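Local coordinates for protein adenylate kinase (Schistosoma mansoni, PDB 3UMF) that catalyses the reversible transfer of a phosphoryl group from ATP to AMP, yielding two molecules of ADP, at residues I137-S142 with D205-E210; T44-L49 with F55-S60; E99-L104 with E129-L134. One frame throughout, in Å; residues are numbered along the deposited sequence.

In the fold
All three contacts pack parts of the chain around the central parallel sheet of the adenylate kinase core. Interactions 1 and 2, with centres about 14 Å apart, share one side: Val207 CG1 of the first lies 4.0 Å from Leu49 CD2 of the second. Interaction 3 lies on the other side of the sheet. Its centre is about 15 Å from that of interaction 2 and about 23 Å from that of interaction 1. Strand 56-58 serves both sides, as His57 faces helix 42-53 while Leu58 CD1 packs 3.7 Å from Met101 CG. The P-loop, which in this family wraps nucleotide phosphates, leads into helix 42-53, and Phe139 of interaction 1 packs on Ser40 and Lys42 there.

Interaction 1: residues I137-S142 with D205-E210; sequences INFDVS and DKVNHE
Phe139 and Ile137, alternate residues of strand 135-140, point their side chains to the same side of the sheet and meet Val207 on helix 200-212. From CB of Phe139, with CG anti to the carbonyl carbon (chi1 -71°), the ring runs back along the strand toward Ile137. CB and the near half of the ring do not reach Val207; the contact is made by the far half, where CE1 stands 3.5 Å from Val207 CG2 and CZ is 3.9 Å from the same methyl. The two side chains cross at about a right angle, the methyl approaching the ring obliquely. One ring face is covered by Ile137 CG2, 3.6 Å above the plane and shifted toward the rim beside CE2 and CZ; from the opposite side, CB of Gln45 on helix 42-53 packs near CZ, beyond the rim rather than over the centre. Ile137 also sends its other branch to the helix, where CD1 lies 4.3 Å from Val207 CG1, a looser touch.

Val207 suits the spot because its branched CB offers a methyl to each strand residue. Ile194 of the neighbouring strand 191-195 touches all three side chains and completes the apolar layer. The polar side of the helix is organised differently: Glu210 OE2 accepts from Lys206 NZ in a salt bridge (2.9 Å) and from His209 ND1 (3.2 Å), the two donors arriving from opposite faces of the carboxylate plane, while Glu210 OE1 pairs with Lys213.

No hydrogen bond joins the two segments. They meet through van der Waals contact and, probably, the removal of aliphatic and aromatic carbon from water, with the charges gathered on a separate side of the helix.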
# COMPACT_ATOMS: atom_id res chain seq x y z
N ILE A 137 -7.17 -2.96 2.55
CA ILE A 137 -8.06 -1.83 2.34
C ILE A 137 -7.93 -1.36 0.91
O ILE A 137 -6.87 -0.91 0.48
CB ILE A 137 -7.75 -0.65 3.29
CG1 ILE A 137 -7.69 -1.13 4.74
CG2 ILE A 137 -8.80 0.44 3.14
CD1 ILE A 137 -7.35 -0.03 5.73
N ASN A 138 -9.01 -1.50 0.15
CA ASN A 138 -9.03 -1.04 -1.23
C ASN A 138 -9.84 0.25 -1.33
O ASN A 138 -11.07 0.23 -1.24
CB ASN A 138 -9.63 -2.12 -2.14
CG ASN A 138 -9.65 -1.70 -3.61
OD1 ASN A 138 -8.89 -0.84 -4.04
ND2 ASN A 138 -10.53 -2.33 -4.38
N PHE A 139 -9.15 1.38 -1.50
CA PHE A 139 -9.81 2.67 -1.68
C PHE A 139 -10.24 2.82 -3.13
O PHE A 139 -9.46 3.26 -3.98
CB PHE A 139 -8.88 3.82 -1.27
CG PHE A 139 -8.65 3.91 0.22
CD1 PHE A 139 -9.65 4.38 1.05
CD2 PHE A 139 -7.44 3.54 0.78
CE1 PHE A 139 -9.45 4.48 2.42
CE2 PHE A 139 -7.23 3.64 2.14
CZ PHE A 139 -8.24 4.10 2.97
N ASP A 140 -11.49 2.46 -3.40
CA ASP A 140 -11.98 2.32 -4.76
C ASP A 140 -12.68 3.57 -5.27
O ASP A 140 -13.57 4.11 -4.61
CB ASP A 140 -12.94 1.13 -4.83
CG ASP A 140 -13.46 0.88 -6.24
OD1 ASP A 140 -12.65 0.85 -7.19
OD2 ASP A 140 -14.69 0.71 -6.39
N VAL A 141 -12.28 4.03 -6.46
CA VAL A 141 -13.00 5.09 -7.15
C VAL A 141 -13.20 4.72 -8.62
O VAL A 141 -12.38 4.04 -9.21
CB VAL A 141 -12.26 6.45 -7.06
CG1 VAL A 141 -12.28 6.98 -5.64
CG2 VAL A 141 -10.83 6.33 -7.58
N SER A 142 -14.31 5.18 -9.19
CA SER A 142 -14.58 4.96 -10.61
C SER A 142 -13.75 5.93 -11.43
O SER A 142 -13.20 6.89 -10.89
CB SER A 142 -16.07 5.19 -10.90
OG SER A 142 -16.40 6.55 -10.73
N ASP A 205 -14.37 7.71 8.52
CA ASP A 205 -15.33 7.10 9.43
C ASP A 205 -15.71 5.68 8.98
O ASP A 205 -15.80 4.77 9.80
CB ASP A 205 -16.59 7.96 9.56
CG ASP A 205 -16.34 9.26 10.32
OD1 ASP A 205 -15.35 9.33 11.09
OD2 ASP A 205 -17.14 10.21 10.16
N LYS A 206 -15.93 5.51 7.68
CA LYS A 206 -16.27 4.19 7.13
C LYS A 206 -15.12 3.19 7.29
O LYS A 206 -15.35 2.04 7.66
CB LYS A 206 -16.68 4.30 5.66
CG LYS A 206 -17.13 2.99 5.03
CD LYS A 206 -18.30 2.37 5.78
CE LYS A 206 -18.87 1.18 5.03
NZ LYS A 206 -19.93 0.47 5.80
N VAL A 207 -13.90 3.64 7.02
CA VAL A 207 -12.72 2.80 7.19
C VAL A 207 -12.60 2.28 8.62
O VAL A 207 -12.35 1.10 8.85
CB VAL A 207 -11.42 3.55 6.81
CG1 VAL A 207 -10.20 2.75 7.24
CG2 VAL A 207 -11.38 3.82 5.32
N ASN A 208 -12.79 3.18 9.58
CA ASN A 208 -12.71 2.80 10.99
C ASN A 208 -13.82 1.83 11.39
O ASN A 208 -13.61 0.97 12.24
CB ASN A 208 -12.73 4.04 11.89
CG ASN A 208 -11.49 4.89 11.71
OD1 ASN A 208 -10.45 4.41 11.24
ND2 ASN A 208 -11.58 6.16 12.10
N HIS A 209 -14.99 1.99 10.79
CA HIS A 209 -16.12 1.10 11.05
C HIS A 209 -15.82 -0.31 10.54
O HIS A 209 -16.10 -1.30 11.21
CB HIS A 209 -17.39 1.64 10.39
CG HIS A 209 -18.61 0.80 10.64
ND1 HIS A 209 -19.06 -0.15 9.75
CD2 HIS A 209 -19.47 0.77 11.69
CE1 HIS A 209 -20.14 -0.73 10.24
NE2 HIS A 209 -20.41 -0.19 11.41
N GLU A 210 -15.22 -0.39 9.36
CA GLU A 210 -14.89 -1.68 8.76
C GLU A 210 -13.72 -2.36 9.46
O GLU A 210 -13.72 -3.58 9.64
CB GLU A 210 -14.63 -1.52 7.26
CG GLU A 210 -15.84 -1.06 6.47
CD GLU A 210 -17.03 -1.99 6.65
OE1 GLU A 210 -16.85 -3.21 6.48
OE2 GLU A 210 -18.14 -1.50 6.96

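Interaction 2: residues T44-L49 with F55-S60; sequences TQCEKL and FNHLSS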
# COMPACT_ATOMS: atom_id res chain seq x y z
N THR A 44 -3.94 10.51 2.17
CA THR A 44 -4.55 11.24 3.27
C THR A 44 -5.10 10.27 4.32
O THR A 44 -4.89 10.46 5.52
CB THR A 44 -5.68 12.16 2.77
OG1 THR A 44 -5.14 13.12 1.85
CG2 THR A 44 -6.34 12.89 3.93
N GLN A 45 -5.79 9.23 3.87
CA GLN A 45 -6.39 8.25 4.77
C GLN A 45 -5.34 7.52 5.61
O GLN A 45 -5.54 7.31 6.80
CB GLN A 45 -7.25 7.26 3.98
CG GLN A 45 -8.43 7.92 3.26
CD GLN A 45 -9.39 8.60 4.23
OE1 GLN A 45 -9.63 8.10 5.33
NE2 GLN A 45 -9.94 9.74 3.82
N CYS A 46 -4.22 7.14 4.99
CA CYS A 46 -3.13 6.49 5.71
C CYS A 46 -2.54 7.38 6.80
O CYS A 46 -2.22 6.90 7.89
CB CYS A 46 -2.02 6.04 4.75
SG CYS A 46 -2.42 4.59 3.75
N GLU A 47 -2.40 8.67 6.51
CA GLU A 47 -1.88 9.62 7.49
C GLU A 47 -2.81 9.71 8.69
O GLU A 47 -2.36 9.73 9.83
CB GLU A 47 -1.74 11.01 6.86
CG GLU A 47 -0.62 11.12 5.84
CD GLU A 47 -0.62 12.46 5.13
OE1 GLU A 47 -1.47 13.32 5.48
OE2 GLU A 47 0.21 12.66 4.22
N LYS A 48 -4.11 9.76 8.42
CA LYS A 48 -5.10 9.89 9.48
C LYS A 48 -5.19 8.63 10.32
O LYS A 48 -5.39 8.70 11.53
CB LYS A 48 -6.46 10.27 8.88
CG LYS A 48 -6.40 11.50 7.98
CD LYS A 48 -7.53 12.46 8.25
CE LYS A 48 -8.87 11.83 7.95
NZ LYS A 48 -9.98 12.69 8.46
N LEU A 49 -5.03 7.47 9.69
CA LEU A 49 -5.02 6.19 10.41
C LEU A 49 -3.84 6.10 11.37
O LEU A 49 -4.00 5.69 12.52
CB LEU A 49 -4.99 5.02 9.43
CG LEU A 49 -6.28 4.71 8.68
CD1 LEU A 49 -6.04 3.62 7.65
CD2 LEU A 49 -7.38 4.31 9.65
N PHE A 55 -0.39 3.41 14.13
CA PHE A 55 0.12 2.33 13.28
C PHE A 55 1.54 2.64 12.83
O PHE A 55 1.89 3.79 12.62
CB PHE A 55 -0.76 2.19 12.02
CG PHE A 55 -2.12 1.61 12.28
CD1 PHE A 55 -2.40 0.91 13.44
CD2 PHE A 55 -3.14 1.75 11.34
CE1 PHE A 55 -3.66 0.36 13.66
CE2 PHE A 55 -4.39 1.21 11.56
CZ PHE A 55 -4.65 0.52 12.71
N ASN A 56 2.36 1.60 12.67
CA ASN A 56 3.61 1.76 11.93
C ASN A 56 3.26 1.94 10.45
O ASN A 56 2.34 1.30 9.94
CB ASN A 56 4.53 0.56 12.11
CG ASN A 56 5.04 0.43 13.54
OD1 ASN A 56 4.70 -0.52 14.25
ND2 ASN A 56 5.86 1.38 13.96
N HIS A 57 3.97 2.84 9.77
CA HIS A 57 3.67 3.12 8.38
C HIS A 57 4.89 2.80 7.51
O HIS A 57 5.95 3.43 7.65
CB HIS A 57 3.24 4.58 8.21
CG HIS A 57 2.67 4.90 6.86
ND1 HIS A 57 2.29 6.17 6.50
CD2 HIS A 57 2.42 4.11 5.78
CE1 HIS A 57 1.83 6.16 5.26
NE2 HIS A 57 1.90 4.92 4.80
N LEU A 58 4.74 1.82 6.63
CA LEU A 58 5.84 1.37 5.79
C LEU A 58 5.52 1.56 4.32
O LEU A 58 4.39 1.33 3.88
CB LEU A 58 6.15 -0.11 6.04
CG LEU A 58 6.55 -0.57 7.45
CD1 LEU A 58 6.77 -2.08 7.44
CD2 LEU A 58 7.79 0.15 7.93
N SER A 59 6.51 1.98 3.54
CA SER A 59 6.39 2.05 2.09
C SER A 59 7.70 1.59 1.47
O SER A 59 8.77 1.80 2.04
CB SER A 59 6.04 3.46 1.64
OG SER A 59 7.14 4.34 1.81
N SER A 60 7.62 0.95 0.30
CA SER A 60 8.81 0.43 -0.35
C SER A 60 9.75 1.57 -0.73
O SER A 60 10.96 1.45 -0.58
CB SER A 60 8.44 -0.40 -1.58
OG SER A 60 7.79 0.38 -2.56
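Cys46 and Leu49 lie one turn apart on helix 42-53, and their CA atoms pass 8.0 Å from that of His57 and 7.0 Å from that of Phe55, so the short strand 56-58 and the residue before it run close beside the helix. His57, exposed at the edge of the contact, extends its imidazole toward the helix, with CG anti to the backbone N (chi1 -169°). Its CE1 comes 3.9 Å from Cys46 CB, and the sulfur lies farther off, 5.1 Å from the ring centroid and 44° from the ring normal, an oblique sulfur-aromatic approach. The small cysteine leaves room for the ring, and NE2 of that ring is held by a hydrogen bond to Asp114 on the adjacent strand. One turn along, Leu49 CB rests 4.2 Å from Phe55 CD2. Phe55 is buried, touching Leu49 and meeting the rings of Phe53 and His110, where a large flat side chain packs well.

Strand 30-35, the P-loop, helix 42-53 and strand 56-58 form a beta-alpha-beta crossover, with strand 110-114 lying between the two parallel strands. This is the opening unit of the P-loop nucleoside monophosphate kinase fold.

Interaction 3: residues E99-L104 with E129-L134; sequences EAMIKL and EVCPCL
Met101 meets Val130 and Cys131 because its chain first stretches out and then bends: chi2 of 175° carries SD away from helix 90-104, and chi3 of 55° folds the terminal methyl round. SD thus lies 3.8 Å from Val130 CG1, tip to tip, and CE is equally close to that methyl. The bend also lets CE reach Cys131 SG at 3.9 Å. On the other segment, Cys131 holds its SG between the backbone N and the carbonyl carbon (chi1 65°), which turns the sulfur toward the methionine methyl.

Val130 follows the end of helix 120-129, and Cys131 continues the loop toward strand 135-140, so the contact ties helix 90-104 to the link between a helix and a sheet strand. Val31 of strand 30-35 touches both Met101 and Cys131, while Leu26 packs on Met101 and Val130. A long, flexible, unbranched methionine can follow the uneven surface where helix, loop and sheet meet.

No hydrogen bond crosses between the segments. Soft, polarisable sulfur and methyl groups make the contact through dispersion, with little dependence on direction, and removal of these groups from water probably supplies much of its stability.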
# COMPACT_ATOMS: atom_id res chain seq x y z
N GLU A 99 12.79 -6.63 7.63
CA GLU A 99 13.78 -6.04 8.52
C GLU A 99 13.17 -4.88 9.31
O GLU A 99 13.43 -4.74 10.51
CB GLU A 99 15.00 -5.56 7.74
CG GLU A 99 16.12 -5.03 8.62
CD GLU A 99 17.01 -4.04 7.90
OE1 GLU A 99 17.58 -3.15 8.57
OE2 GLU A 99 17.15 -4.14 6.66
N ALA A 100 12.36 -4.07 8.64
CA ALA A 100 11.71 -2.94 9.29
C ALA A 100 10.65 -3.39 10.30
O ALA A 100 10.48 -2.78 11.36
CB ALA A 100 11.09 -2.01 8.25
N MET A 101 9.94 -4.48 9.99
CA MET A 101 8.89 -4.99 10.86
C MET A 101 9.45 -5.58 12.16
O MET A 101 8.88 -5.36 13.24
CB MET A 101 8.01 -6.00 10.13
CG MET A 101 7.20 -5.38 8.99
SD MET A 101 6.26 -6.59 8.03
CE MET A 101 5.32 -7.40 9.32
N ILE A 102 10.54 -6.33 12.06
CA ILE A 102 11.21 -6.91 13.23
C ILE A 102 11.68 -5.80 14.15
O ILE A 102 11.64 -5.92 15.38
CB ILE A 102 12.42 -7.76 12.80
CG1 ILE A 102 11.96 -9.02 12.05
CG2 ILE A 102 13.26 -8.16 14.00
CD1 ILE A 102 13.09 -9.89 11.55
N LYS A 103 12.11 -4.70 13.54
CA LYS A 103 12.65 -3.55 14.24
C LYS A 103 11.57 -2.75 14.96
O LYS A 103 11.85 -2.08 15.96
CB LYS A 103 13.38 -2.66 13.21
CG LYS A 103 14.30 -1.61 13.79
CD LYS A 103 14.82 -0.70 12.69
CE LYS A 103 16.19 -0.12 13.02
NZ LYS A 103 16.13 1.29 13.47
N LEU A 104 10.33 -2.81 14.48
CA LEU A 104 9.26 -1.95 14.99
C LEU A 104 8.07 -2.67 15.63
O LEU A 104 7.13 -2.01 16.09
CB LEU A 104 8.73 -1.05 13.85
CG LEU A 104 9.69 -0.04 13.24
CD1 LEU A 104 9.04 0.63 12.04
CD2 LEU A 104 10.10 1.00 14.27
N GLU A 129 6.99 -15.41 3.32
CA GLU A 129 8.29 -15.03 3.87
C GLU A 129 8.20 -14.20 5.15
O GLU A 129 9.12 -14.20 5.96
CB GLU A 129 9.09 -14.26 2.82
CG GLU A 129 9.32 -15.01 1.51
CD GLU A 129 10.65 -15.72 1.48
OE1 GLU A 129 10.89 -16.58 2.36
OE2 GLU A 129 11.46 -15.43 0.58
N VAL A 130 7.09 -13.48 5.32
CA VAL A 130 6.95 -12.61 6.49
C VAL A 130 5.81 -13.07 7.41
O VAL A 130 6.05 -13.78 8.39
CB VAL A 130 6.73 -11.13 6.09
CG1 VAL A 130 6.96 -10.22 7.29
CG2 VAL A 130 7.67 -10.75 4.96
N CYS A 131 4.59 -12.67 7.09
CA CYS A 131 3.41 -13.12 7.83
C CYS A 131 2.15 -12.83 7.02
O CYS A 131 2.13 -11.92 6.20
CB CYS A 131 3.34 -12.44 9.21
SG CYS A 131 3.10 -10.66 9.16
N PRO A 132 1.09 -13.63 7.25
CA PRO A 132 -0.19 -13.41 6.55
C PRO A 132 -0.76 -12.04 6.91
O PRO A 132 -0.59 -11.58 8.04
CB PRO A 132 -1.09 -14.51 7.11
CG PRO A 132 -0.14 -15.58 7.56
CD PRO A 132 1.05 -14.84 8.10
N CYS A 133 -1.44 -11.40 5.97
CA CYS A 133 -2.00 -10.09 6.25
C CYS A 133 -3.29 -10.22 7.05
O CYS A 133 -3.95 -11.26 7.02
CB CYS A 133 -2.24 -9.30 4.95
SG CYS A 133 -3.67 -9.82 3.99
N LEU A 134 -3.63 -9.17 7.79
CA LEU A 134 -4.89 -9.13 8.51
C LEU A 134 -6.03 -8.85 7.53
O LEU A 134 -7.05 -9.54 7.52
CB LEU A 134 -4.84 -8.06 9.60
CG LEU A 134 -6.14 -7.76 10.32
CD1 LEU A 134 -6.64 -8.97 11.10
CD2 LEU A 134 -5.96 -6.56 11.24